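Local coordinates for transcriptional regulator, IclR family (Alicyclobacillus acidocaldarius subsp. acidocaldarius, PDB 5TJJ), which probably acts as a DNA-binding transcription factor of the IclR family, pairing a helix-turn-helix domain with a GAF-like C-terminal domain, at residues Glu55-Tyr60 / Pro71-Leu76; Arg115-Gly120 / Gly136-Val141. All coordinates share one frame; numbering follows the deposited sequence.

Contact 1. Residues Glu55-Tyr60 / Pro71-Leu76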
loop_
_atom_site.group_PDB
_atom_site.type_symbol
_atom_site.label_atom_id
_atom_site.label_comp_id
_atom_site.label_asym_id
_atom_site.label_seq_id
_atom_site.Cartn_x
_atom_site.Cartn_y
_atom_site.Cartn_z
ATOM N N GLU A 55 -8.012 -15.132 -7.820
ATOM C CA GLU A 55 -7.420 -14.830 -6.519
ATOM C C GLU A 55 -7.891 -13.484 -5.944
ATOM O O GLU A 55 -7.421 -13.104 -4.874
ATOM C CB GLU A 55 -5.880 -14.840 -6.614
ATOM C CG GLU A 55 -5.244 -16.084 -7.266
ATOM C CD GLU A 55 -5.027 -17.282 -6.318
ATOM O OE1 GLU A 55 -5.463 -17.243 -5.125
ATOM O OE2 GLU A 55 -4.394 -18.283 -6.780
ATOM N N ASP A 56 -8.805 -12.782 -6.633
ATOM C CA ASP A 56 -9.373 -11.487 -6.209
ATOM C C ASP A 56 -8.342 -10.307 -6.242
ATOM O O ASP A 56 -8.533 -9.277 -5.576
ATOM C CB ASP A 56 -10.078 -11.606 -4.840
ATOM C CG ASP A 56 -11.288 -12.611 -4.847
ATOM O OD1 ASP A 56 -12.360 -12.195 -5.325
ATOM O OD2 ASP A 56 -11.193 -13.797 -4.370
ATOM N N PHE A 57 -7.263 -10.458 -7.022
ATOM C CA PHE A 57 -6.304 -9.385 -7.272
ATOM C C PHE A 57 -6.778 -8.453 -8.407
ATOM O O PHE A 57 -6.306 -7.313 -8.524
ATOM C CB PHE A 57 -4.938 -9.955 -7.653
ATOM C CG PHE A 57 -4.127 -10.511 -6.495
ATOM C CD1 PHE A 57 -4.705 -10.950 -5.310
ATOM C CD2 PHE A 57 -2.755 -10.680 -6.645
ATOM C CE1 PHE A 57 -3.917 -11.497 -4.287
ATOM C CE2 PHE A 57 -1.968 -11.228 -5.624
ATOM C CZ PHE A 57 -2.546 -11.632 -4.441
ATOM N N VAL A 58 -7.703 -8.950 -9.237
ATOM C CA VAL A 58 -8.374 -8.176 -10.293
ATOM C C VAL A 58 -9.870 -8.422 -10.169
ATOM O O VAL A 58 -10.275 -9.476 -9.692
ATOM C CB VAL A 58 -7.843 -8.614 -11.692
ATOM C CG1 VAL A 58 -8.821 -8.288 -12.816
ATOM C CG2 VAL A 58 -6.474 -7.979 -11.957
ATOM N N SER A 59 -10.702 -7.472 -10.581
ATOM C CA SER A 59 -12.128 -7.791 -10.805
ATOM C C SER A 59 -12.577 -7.474 -12.201
ATOM O O SER A 59 -11.934 -6.740 -12.936
ATOM C CB SER A 59 -13.064 -7.154 -9.768
ATOM O OG SER A 59 -12.550 -5.946 -9.275
ATOM N N TYR A 60 -13.700 -8.077 -12.554
ATOM C CA TYR A 60 -14.284 -7.965 -13.883
ATOM C C TYR A 60 -15.753 -7.571 -13.690
ATOM O O TYR A 60 -16.428 -8.057 -12.791
ATOM C CB TYR A 60 -14.117 -9.305 -14.610
ATOM C CG TYR A 60 -14.731 -9.383 -15.991
ATOM C CD1 TYR A 60 -14.158 -8.701 -17.064
ATOM C CD2 TYR A 60 -15.863 -10.166 -16.240
ATOM C CE1 TYR A 60 -14.687 -8.776 -18.334
ATOM C CE2 TYR A 60 -16.403 -10.241 -17.514
ATOM C CZ TYR A 60 -15.810 -9.542 -18.559
ATOM O OH TYR A 60 -16.338 -9.581 -19.847
ATOM N N PRO A 71 -10.015 -6.296 -4.833
ATOM C CA PRO A 71 -9.967 -5.881 -3.431
ATOM C C PRO A 71 -8.890 -6.514 -2.535
ATOM O O PRO A 71 -8.601 -5.962 -1.483
ATOM C CB PRO A 71 -11.365 -6.230 -2.915
ATOM C CG PRO A 71 -11.828 -7.380 -3.773
ATOM C CD PRO A 71 -11.159 -7.186 -5.109
ATOM N N TYR A 72 -8.306 -7.630 -2.931
ATOM C CA TYR A 72 -7.264 -8.267 -2.125
ATOM C C TYR A 72 -6.009 -7.388 -2.026
ATOM O O TYR A 72 -5.276 -7.441 -1.033
ATOM C CB TYR A 72 -6.878 -9.666 -2.675
ATOM C CG TYR A 72 -6.576 -10.660 -1.597
ATOM C CD1 TYR A 72 -5.463 -10.502 -0.764
ATOM C CD2 TYR A 72 -7.418 -11.742 -1.370
ATOM C CE1 TYR A 72 -5.196 -11.402 0.256
ATOM C CE2 TYR A 72 -7.159 -12.655 -0.356
ATOM C CZ TYR A 72 -6.045 -12.481 0.450
ATOM O OH TYR A 72 -5.788 -13.374 1.460
ATOM N N LEU A 73 -5.778 -6.542 -3.023
ATOM C CA LEU A 73 -4.636 -5.621 -2.984
ATOM C C LEU A 73 -4.722 -4.586 -1.833
ATOM O O LEU A 73 -3.709 -4.053 -1.391
ATOM C CB LEU A 73 -4.486 -4.927 -4.345
ATOM C CG LEU A 73 -4.334 -5.902 -5.531
ATOM C CD1 LEU A 73 -4.382 -5.172 -6.856
ATOM C CD2 LEU A 73 -3.067 -6.730 -5.396
ATOM N N ILE A 74 -5.912 -4.325 -1.310
ATOM C CA ILE A 74 -6.047 -3.332 -0.244
ATOM C C ILE A 74 -5.407 -3.802 1.089
ATOM O O ILE A 74 -4.625 -3.047 1.692
ATOM C CB ILE A 74 -7.501 -2.860 -0.090
ATOM C CG1 ILE A 74 -7.963 -2.178 -1.377
ATOM C CG2 ILE A 74 -7.650 -1.882 1.067
ATOM C CD1 ILE A 74 -9.479 -2.114 -1.558
ATOM N N PRO A 75 -5.735 -5.023 1.554
ATOM C CA PRO A 75 -5.081 -5.481 2.780
ATOM C C PRO A 75 -3.637 -5.869 2.572
ATOM O O PRO A 75 -2.869 -5.710 3.473
ATOM C CB PRO A 75 -5.946 -6.666 3.242
ATOM C CG PRO A 75 -6.630 -7.125 1.999
ATOM C CD PRO A 75 -6.883 -5.889 1.216
ATOM N N LEU A 76 -3.251 -6.324 1.400
ATOM C CA LEU A 76 -1.811 -6.483 1.085
ATOM C C LEU A 76 -1.015 -5.223 1.237
ATOM O O LEU A 76 0.068 -5.249 1.810
ATOM C CB LEU A 76 -1.600 -6.967 -0.345
ATOM C CG LEU A 76 -2.027 -8.392 -0.630
ATOM C CD1 LEU A 76 -1.536 -8.738 -2.015
ATOM C CD2 LEU A 76 -1.485 -9.359 0.397
#
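The turn at Asp56-Phe57 meets the chain entering helix 73-83 through one backbone hydrogen bond, from Tyr72 N to Asp56 O, 3.1 Å long with an N-H...O angle of 161°. Phe57 and Tyr72 lie nearest each other here, their CA atoms 5.4 Å apart. Asp56 has a positive phi and closes helix 42-54 with a Schellman motif; its carbonyl faces residues 71-76, and Pro71 CD rests against the same oxygen. Apolar packing centres on Phe57. With CG set anti to its own carbonyl carbon (chi1 -76°), the ring swings across to the start of the helix. Leu73 CD2 sits over one ring face, 4.0 Å above the plane and displaced toward the rim, while Leu73 CD1 touches Phe57 O. Farther out, Leu76 CD1 reaches CZ of Phe57 at 3.9 Å. Tyr72 approaches with its CB, 3.6 Å from Phe57 CD1, and the two ring planes are inclined at 48°, their centroids 5.8 Å apart. Asp56 CB lies at the edge of the tyrosine ring. The phenol leads away to the second subunit, where its OH is hydrogen-bonded to Gln138 of that subunit and its ring makes a cation-pi contact with Lys19 of that subunit, the outside partner to which Glu55 OE1 is salt-bridged. Leu18 of helix 9-21 packs against Leu73 and Val58 within the chain. Strand 58-61 then pairs with strand 66-69, giving the beta-hairpin wing of a winged helix-turn-helix domain, whose return strand leads through this contact into helix 73-83.

Contact 2. Residues Arg115-Gly120 / Gly136-Val141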
loop_
_atom_site.group_PDB
_atom_site.type_symbol
_atom_site.label_atom_id
_atom_site.label_comp_id
_atom_site.label_asym_id
_atom_site.label_seq_id
_atom_site.Cartn_x
_atom_site.Cartn_y
_atom_site.Cartn_z
ATOM N N ARG A 115 10.344 25.786 3.937
ATOM C CA ARG A 115 11.383 25.040 4.620
ATOM C C ARG A 115 11.442 23.629 4.062
ATOM O O ARG A 115 10.459 23.095 3.526
ATOM C CB ARG A 115 11.153 24.924 6.144
ATOM C CG ARG A 115 10.862 26.190 6.930
ATOM C CD ARG A 115 12.037 27.143 6.980
ATOM N NE ARG A 115 13.049 26.739 7.964
ATOM C CZ ARG A 115 14.152 27.443 8.254
ATOM N NH1 ARG A 115 14.401 28.612 7.638
ATOM N NH2 ARG A 115 15.016 26.975 9.164
ATOM N N VAL A 116 12.606 23.019 4.247
ATOM C CA VAL A 116 12.808 21.585 4.028
ATOM C C VAL A 116 13.472 21.015 5.256
ATOM O O VAL A 116 14.093 21.774 6.010
ATOM C CB VAL A 116 13.662 21.291 2.779
ATOM C CG1 VAL A 116 12.942 21.782 1.523
ATOM C CG2 VAL A 116 15.028 21.915 2.849
ATOM N N ILE A 117 13.380 19.694 5.428
ATOM C CA ILE A 117 13.965 19.022 6.590
ATOM C C ILE A 117 14.624 17.672 6.233
ATOM O O ILE A 117 14.091 16.893 5.433
ATOM C CB ILE A 117 12.914 18.890 7.714
ATOM C CG1 ILE A 117 13.531 18.405 9.016
ATOM C CG2 ILE A 117 11.777 17.969 7.318
ATOM C CD1 ILE A 117 12.534 18.319 10.168
ATOM N N TYR A 118 15.805 17.420 6.804
ATOM C CA TYR A 118 16.398 16.082 6.781
ATOM C C TYR A 118 15.563 15.131 7.651
ATOM O O TYR A 118 15.330 15.408 8.826
ATOM C CB TYR A 118 17.827 16.109 7.313
ATOM C CG TYR A 118 18.876 16.742 6.427
ATOM C CD1 TYR A 118 18.601 17.124 5.109
ATOM C CD2 TYR A 118 20.174 16.936 6.908
ATOM C CE1 TYR A 118 19.575 17.686 4.305
ATOM C CE2 TYR A 118 21.172 17.492 6.106
ATOM C CZ TYR A 118 20.867 17.865 4.792
ATOM O OH TYR A 118 21.828 18.436 3.949
ATOM N N ILE A 119 15.088 14.039 7.061
ATOM C CA ILE A 119 14.321 13.021 7.797
ATOM C C ILE A 119 15.036 11.668 7.934
ATOM O O ILE A 119 14.553 10.789 8.601
ATOM C CB ILE A 119 12.900 12.860 7.225
ATOM C CG1 ILE A 119 12.917 12.409 5.776
ATOM C CG2 ILE A 119 12.131 14.175 7.305
ATOM C CD1 ILE A 119 11.589 11.804 5.326
ATOM N N GLY A 120 16.207 11.514 7.341
ATOM C CA GLY A 120 16.977 10.282 7.491
ATOM C C GLY A 120 18.301 10.422 6.770
ATOM O O GLY A 120 18.413 11.247 5.885
ATOM N N GLY A 136 16.537 16.152 11.406
ATOM C CA GLY A 136 15.754 17.222 12.007
ATOM C C GLY A 136 16.172 18.628 11.616
ATOM O O GLY A 136 15.395 19.560 11.791
ATOM N N GLN A 137 17.374 18.798 11.073
ATOM C CA GLN A 137 17.788 20.114 10.621
ATOM C C GLN A 137 16.913 20.585 9.466
ATOM O O GLN A 137 16.678 19.838 8.512
ATOM C CB GLN A 137 19.250 20.134 10.190
ATOM C CG GLN A 137 19.869 21.532 10.264
ATOM C CD GLN A 137 21.314 21.589 9.770
ATOM O OE1 GLN A 137 21.903 20.575 9.361
ATOM N NE2 GLN A 137 21.892 22.785 9.797
ATOM N N GLN A 138 16.448 21.824 9.578
ATOM C CA GLN A 138 15.625 22.461 8.585
ATOM C C GLN A 138 16.423 23.501 7.832
ATOM O O GLN A 138 17.331 24.113 8.385
ATOM C CB GLN A 138 14.427 23.142 9.222
ATOM C CG GLN A 138 13.626 22.273 10.178
ATOM C CD GLN A 138 12.315 22.924 10.582
ATOM O OE1 GLN A 138 11.690 23.647 9.800
ATOM N NE2 GLN A 138 11.892 22.673 11.800
ATOM N N PHE A 139 16.058 23.696 6.570
ATOM C CA PHE A 139 16.721 24.636 5.676
ATOM C C PHE A 139 15.688 25.365 4.827
ATOM O O PHE A 139 14.555 24.896 4.684
ATOM C CB PHE A 139 17.610 23.890 4.694
ATOM C CG PHE A 139 18.574 22.960 5.333
ATOM C CD1 PHE A 139 19.813 23.403 5.732
ATOM C CD2 PHE A 139 18.246 21.623 5.509
ATOM C CE1 PHE A 139 20.725 22.536 6.311
ATOM C CE2 PHE A 139 19.149 20.746 6.074
ATOM C CZ PHE A 139 20.392 21.202 6.481
ATOM N N PRO A 140 16.088 26.494 4.227
ATOM C CA PRO A 140 15.204 27.102 3.250
ATOM C C PRO A 140 15.118 26.239 1.996
ATOM O O PRO A 140 16.106 25.582 1.615
ATOM C CB PRO A 140 15.890 28.429 2.937
ATOM C CG PRO A 140 17.330 28.128 3.149
ATOM C CD PRO A 140 17.347 27.251 4.367
ATOM N N VAL A 141 13.932 26.248 1.392
ATOM C CA VAL A 141 13.630 25.502 0.181
ATOM C C VAL A 141 14.521 25.839 -1.022
ATOM O O VAL A 141 14.652 25.003 -1.906
ATOM C CB VAL A 141 12.133 25.645 -0.231
ATOM C CG1 VAL A 141 11.799 27.080 -0.687
ATOM C CG2 VAL A 141 11.742 24.601 -1.293
#
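Val116 and Phe139 face each other as an antiparallel hydrogen-bonded pair, with Val116 N to Phe139 O at 2.7 Å and Phe139 N to Val116 O at 2.8 Å. Two further backbone bonds, Tyr118 N to Gln137 O and Gly136 N to Tyr118 O, carry the pairing beyond the N-terminal end of strand 138-140. The tight side is apolar. Phe139 directs a ring edge at the face of Tyr118, with CE2 3.5 Å above the centre of the tyrosine ring and the planes 55° apart, an edge-to-face pair. Val116 CG2 lies near the plane of the phenylalanine ring at its edge and 3.7 Å from Phe139 CB; its other methyl, CG1, meets Val141. Phe146 and Phe150 of helix 144-151 pack on this side, and Val106 and Val108 of strand 104-110 adjoin Tyr118. Replacing Tyr118 with an alanine would probably open a gap beneath the Phe139 edge and leave that ring freer to shift. The Ile117 and Gln138 face is looser and more exposed. Ile117 CG1, anti to the backbone N (chi1 -171°), lies 4.0 Å from Gln138 CG, and CD1 reaches Gly136 O. Arg115, bent at chi2 and chi3, folds its guanidinium over the Phe139 carbonyl; Gln138 OE1 stands at the edge in its plane, but 3.8 Å from Arg115 NE, too far for a hydrogen bond. Such a short border strand, antiparallel to 115-122 and backed by a helix on its apolar side, fits the sheet of the GAF-like IclR C-terminal domain.

Overall arrangement
Contact 1 lies in the winged helix-turn-helix region and contact 2 at the border of the six-stranded sheet in the C-terminal domain. Within one chain their centres are 38 Å apart and their nearest atoms about 21 Å, without touching. They follow one another in sequence, with the rest of helix 73-83, helix 86-101 and strand 104-110 between them. Contact 1 of this chain packs against the second subunit's copy of contact 2: Tyr72 packs on Ile117 and Pro75 on Gly136, both of the second subunit. Contact 2 of this chain, by contrast, is touched by no other chain of the assembly; in this respect the dimer is asymmetric.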